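Local coordinates for protein tyrosinase (Burkholderia thailandensis, PDB 5ZRD) that probably hydroxylates monophenols to catechols and oxidises these further at a pair of copper ions, as tyrosinases do, at residues A[440-445]-A[463-468]. Numbering follows the deposited sequence.
Sequences SFIMKA and HKSILS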
ATOM      1  N   SER A 440       8.952 -26.778   6.451  1.00 28.74           N
ATOM      2  CA  SER A 440       8.430 -27.708   7.462  1.00 30.88           C
ATOM      3  C   SER A 440       9.504 -28.003   8.510  1.00 31.08           C
ATOM      4  O   SER A 440      10.691 -27.738   8.253  1.00 33.56           O
ATOM      5  CB  SER A 440       7.953 -28.989   6.809  1.00 30.94           C
ATOM      6  OG  SER A 440       6.935 -28.730   5.841  1.00 30.20           O
ATOM      7  N   PHE A 441       9.090 -28.514   9.679  1.00 30.03           N
ATOM      8  CA  PHE A 441      10.034 -28.847  10.762  1.00 29.30           C
ATOM      9  C   PHE A 441       9.419 -29.844  11.747  1.00 28.91           C
ATOM     10  O   PHE A 441       8.214 -30.028  11.818  1.00 26.54           O
ATOM     11  CB  PHE A 441      10.586 -27.601  11.463  1.00 29.60           C
ATOM     12  CG  PHE A 441       9.629 -26.762  12.255  1.00 28.56           C
ATOM     13  CD1 PHE A 441       8.872 -25.783  11.646  1.00 31.65           C
ATOM     14  CD2 PHE A 441       9.528 -26.898  13.624  1.00 33.90           C
ATOM     15  CE1 PHE A 441       7.980 -25.004  12.377  1.00 33.11           C
ATOM     16  CE2 PHE A 441       8.640 -26.120  14.360  1.00 32.68           C
ATOM     17  CZ  PHE A 441       7.878 -25.163  13.739  1.00 33.27           C
ATOM     18  N   ILE A 442      10.310 -30.539  12.456  1.00 31.64           N
ATOM     19  CA  ILE A 442       9.936 -31.543  13.418  1.00 31.77           C
ATOM     20  C   ILE A 442      10.499 -31.138  14.779  1.00 34.75           C
ATOM     21  O   ILE A 442      11.604 -30.625  14.851  1.00 30.00           O
ATOM     22  CB  ILE A 442      10.447 -32.932  13.026  1.00 36.29           C
ATOM     23  CG1 ILE A 442      10.065 -33.304  11.588  1.00 37.17           C
ATOM     24  CG2 ILE A 442       9.954 -33.951  14.045  1.00 35.25           C
ATOM     25  CD1 ILE A 442      10.815 -34.503  11.050  1.00 38.45           C
ATOM     26  N   MET A 443       9.676 -31.324  15.822  1.00 37.28           N
ATOM     27  CA  MET A 443      10.083 -31.198  17.208  1.00 37.13           C
ATOM     28  C   MET A 443      10.117 -32.615  17.789  1.00 39.08           C
ATOM     29  O   MET A 443       9.154 -33.351  17.612  1.00 40.73           O
ATOM     30  CB  MET A 443       9.106 -30.336  18.009  1.00 34.21           C
ATOM     31  CG  MET A 443       9.045 -28.934  17.533  1.00 35.95           C
ATOM     32  SD  MET A 443       7.798 -27.926  18.380  1.00 42.08           S
ATOM     33  CE  MET A 443       8.338 -28.130  20.076  1.00 46.01           C
ATOM     34  N   LYS A 444      11.241 -32.996  18.398  1.00 36.05           N
ATOM     35  CA  LYS A 444      11.422 -34.296  19.048  1.00 36.25           C
ATOM     36  C   LYS A 444      11.734 -34.022  20.519  1.00 37.64           C
ATOM     37  O   LYS A 444      12.575 -33.185  20.805  1.00 40.89           O
ATOM     38  CB  LYS A 444      12.553 -35.075  18.375  1.00 39.04           C
ATOM     39  CG  LYS A 444      12.178 -35.763  17.073  1.00 41.27           C
ATOM     40  CD  LYS A 444      13.286 -36.610  16.528  1.00 43.14           C
ATOM     41  CE  LYS A 444      13.069 -38.085  16.777  1.00 49.51           C
ATOM     42  NZ  LYS A 444      14.150 -38.904  16.181  1.00 52.34           N
ATOM     43  N   ALA A 445      10.993 -34.614  21.444  1.00 38.38           N
ATOM     44  CA  ALA A 445      11.155 -34.256  22.857  1.00 35.18           C
ATOM     45  C   ALA A 445      11.848 -35.403  23.594  1.00 35.75           C
ATOM     46  O   ALA A 445      11.569 -36.566  23.326  1.00 38.89           O
ATOM     47  CB  ALA A 445       9.823 -33.908  23.476  1.00 35.48           C
ATOM     48  N   HIS A 463       7.527 -37.217  18.740  1.00 32.45           N
ATOM     49  CA  HIS A 463       7.722 -36.202  17.705  1.00 29.68           C
ATOM     50  C   HIS A 463       6.419 -35.406  17.453  1.00 29.36           C
ATOM     51  O   HIS A 463       5.320 -35.816  17.790  1.00 27.78           O
ATOM     52  CB  HIS A 463       8.225 -36.845  16.418  1.00 29.77           C
ATOM     53  CG  HIS A 463       7.176 -37.654  15.717  1.00 32.60           C
ATOM     54  ND1 HIS A 463       7.042 -39.014  15.901  1.00 33.18           N
ATOM     55  CD2 HIS A 463       6.188 -37.291  14.874  1.00 33.63           C
ATOM     56  CE1 HIS A 463       6.031 -39.458  15.172  1.00 37.00           C
ATOM     57  NE2 HIS A 463       5.487 -38.422  14.540  1.00 35.79           N
ATOM     58  N   LYS A 464       6.595 -34.236  16.866  1.00 30.24           N
ATOM     59  CA  LYS A 464       5.542 -33.424  16.322  1.00 32.44           C
ATOM     60  C   LYS A 464       6.050 -32.852  15.000  1.00 31.08           C
ATOM     61  O   LYS A 464       7.073 -32.193  14.967  1.00 29.66           O
ATOM     62  CB  LYS A 464       5.164 -32.286  17.268  1.00 33.79           C
ATOM     63  CG  LYS A 464       4.063 -31.334  16.788  1.00 33.46           C
ATOM     64  CD  LYS A 464       3.907 -30.186  17.773  1.00 38.29           C
ATOM     65  CE  LYS A 464       2.922 -29.111  17.361  1.00 41.01           C
ATOM     66  NZ  LYS A 464       1.551 -29.519  17.726  1.00 39.13           N
ATOM     67  N   SER A 465       5.272 -33.102  13.953  1.00 29.68           N
ATOM     68  CA  SER A 465       5.544 -32.681  12.610  1.00 28.86           C
ATOM     69  C   SER A 465       4.730 -31.423  12.287  1.00 28.70           C
ATOM     70  O   SER A 465       3.513 -31.456  12.286  1.00 31.99           O
ATOM     71  CB  SER A 465       5.217 -33.799  11.651  1.00 30.56           C
ATOM     72  OG  SER A 465       6.175 -34.864  11.710  1.00 27.04           O
ATOM     73  N   ILE A 466       5.405 -30.336  11.977  1.00 28.65           N
ATOM     74  CA  ILE A 466       4.751 -29.122  11.471  1.00 29.47           C
ATOM     75  C   ILE A 466       4.964 -29.067   9.948  1.00 31.61           C
ATOM     76  O   ILE A 466       6.044 -28.682   9.423  1.00 29.94           O
ATOM     77  CB  ILE A 466       5.276 -27.858  12.176  1.00 30.11           C
ATOM     78  CG1 ILE A 466       5.101 -27.888  13.700  1.00 31.51           C
ATOM     79  CG2 ILE A 466       4.575 -26.625  11.620  1.00 34.20           C
ATOM     80  CD1 ILE A 466       6.089 -28.754  14.427  1.00 33.41           C
ATOM     81  N   LEU A 467       3.955 -29.514   9.235  1.00 28.62           N
ATOM     82  CA  LEU A 467       3.936 -29.389   7.783  1.00 29.91           C
ATOM     83  C   LEU A 467       3.643 -27.943   7.462  1.00 30.59           C
ATOM     84  O   LEU A 467       2.593 -27.446   7.851  1.00 28.03           O
ATOM     85  CB  LEU A 467       2.825 -30.256   7.207  1.00 28.57           C
ATOM     86  CG  LEU A 467       2.629 -30.209   5.702  1.00 29.58           C
ATOM     87  CD1 LEU A 467       3.875 -30.692   4.978  1.00 30.14           C
ATOM     88  CD2 LEU A 467       1.429 -31.059   5.309  1.00 27.60           C
ATOM     89  N   SER A 468       4.593 -27.287   6.834  1.00 31.69           N
ATOM     90  CA  SER A 468       4.414 -25.884   6.580  1.00 31.12           C
ATOM     91  C   SER A 468       4.680 -25.616   5.093  1.00 32.42           C
ATOM     92  O   SER A 468       4.343 -26.442   4.241  1.00 30.22           O
ATOM     93  CB  SER A 468       5.265 -25.076   7.513  1.00 30.03           C
ATOM     94  OG  SER A 468       5.017 -23.683   7.333  1.00 28.79           O
TER
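Ile466 lies over one face of the Phe441 ring, a worked example of how a hydrogen-bonded antiparallel pair can bring an aliphatic side chain onto an aromatic one. Followed outward from the backbone, Ile466 CB is 4.0 Å from the centroid of the Phe441 ring, a CH-pi contact 15° off the ring normal. Its CG2 branch goes to CE1, CG1 reaches CZ and CE2, and Ile466 CD1 ends near both Phe441 O, 3.6 Å away, and Phe441 CE2, 3.7 Å away, with Met443 CG on the same sheet face a looser neighbour. Phe441 chi1 of 66° tucks CG over its own backbone, flanked by N and C, which helps bring the ring toward the partner strand.

Beneath the ring the two backbones exchange bonds, Phe441 N to Ile466 O and Ile466 N to Phe441 O, the latter 2.8 Å long. Met443 and Lys464 repeat the exchange, and between these pairs Ile442 CA makes a CA-H...O contact with Lys464 O. The other sheet face carries Ile442, Lys444, His463 and Ser465; here His463 NE2 and Ser465 OG both hydrogen-bond to the carboxylate of Asp279 in helix 274-285, while His463 ND1 bonds to Tyr289 OH.

Where the strand pairing ends, a side chain takes over: Ser468 N donates to Ser440 OG at 2.9 Å, almost straight at 175°. The hydroxyl is also hydrogen-bonded to Gly305 O. This link spans Leu467, whose side chain touches His277 and the bound oxygen atom. The two segments form the open end of a beta hairpin, strands 441-450 and 456-466, whose second strand, as it ends, delivers Leu467 to the dicopper pocket of this tyrosinase.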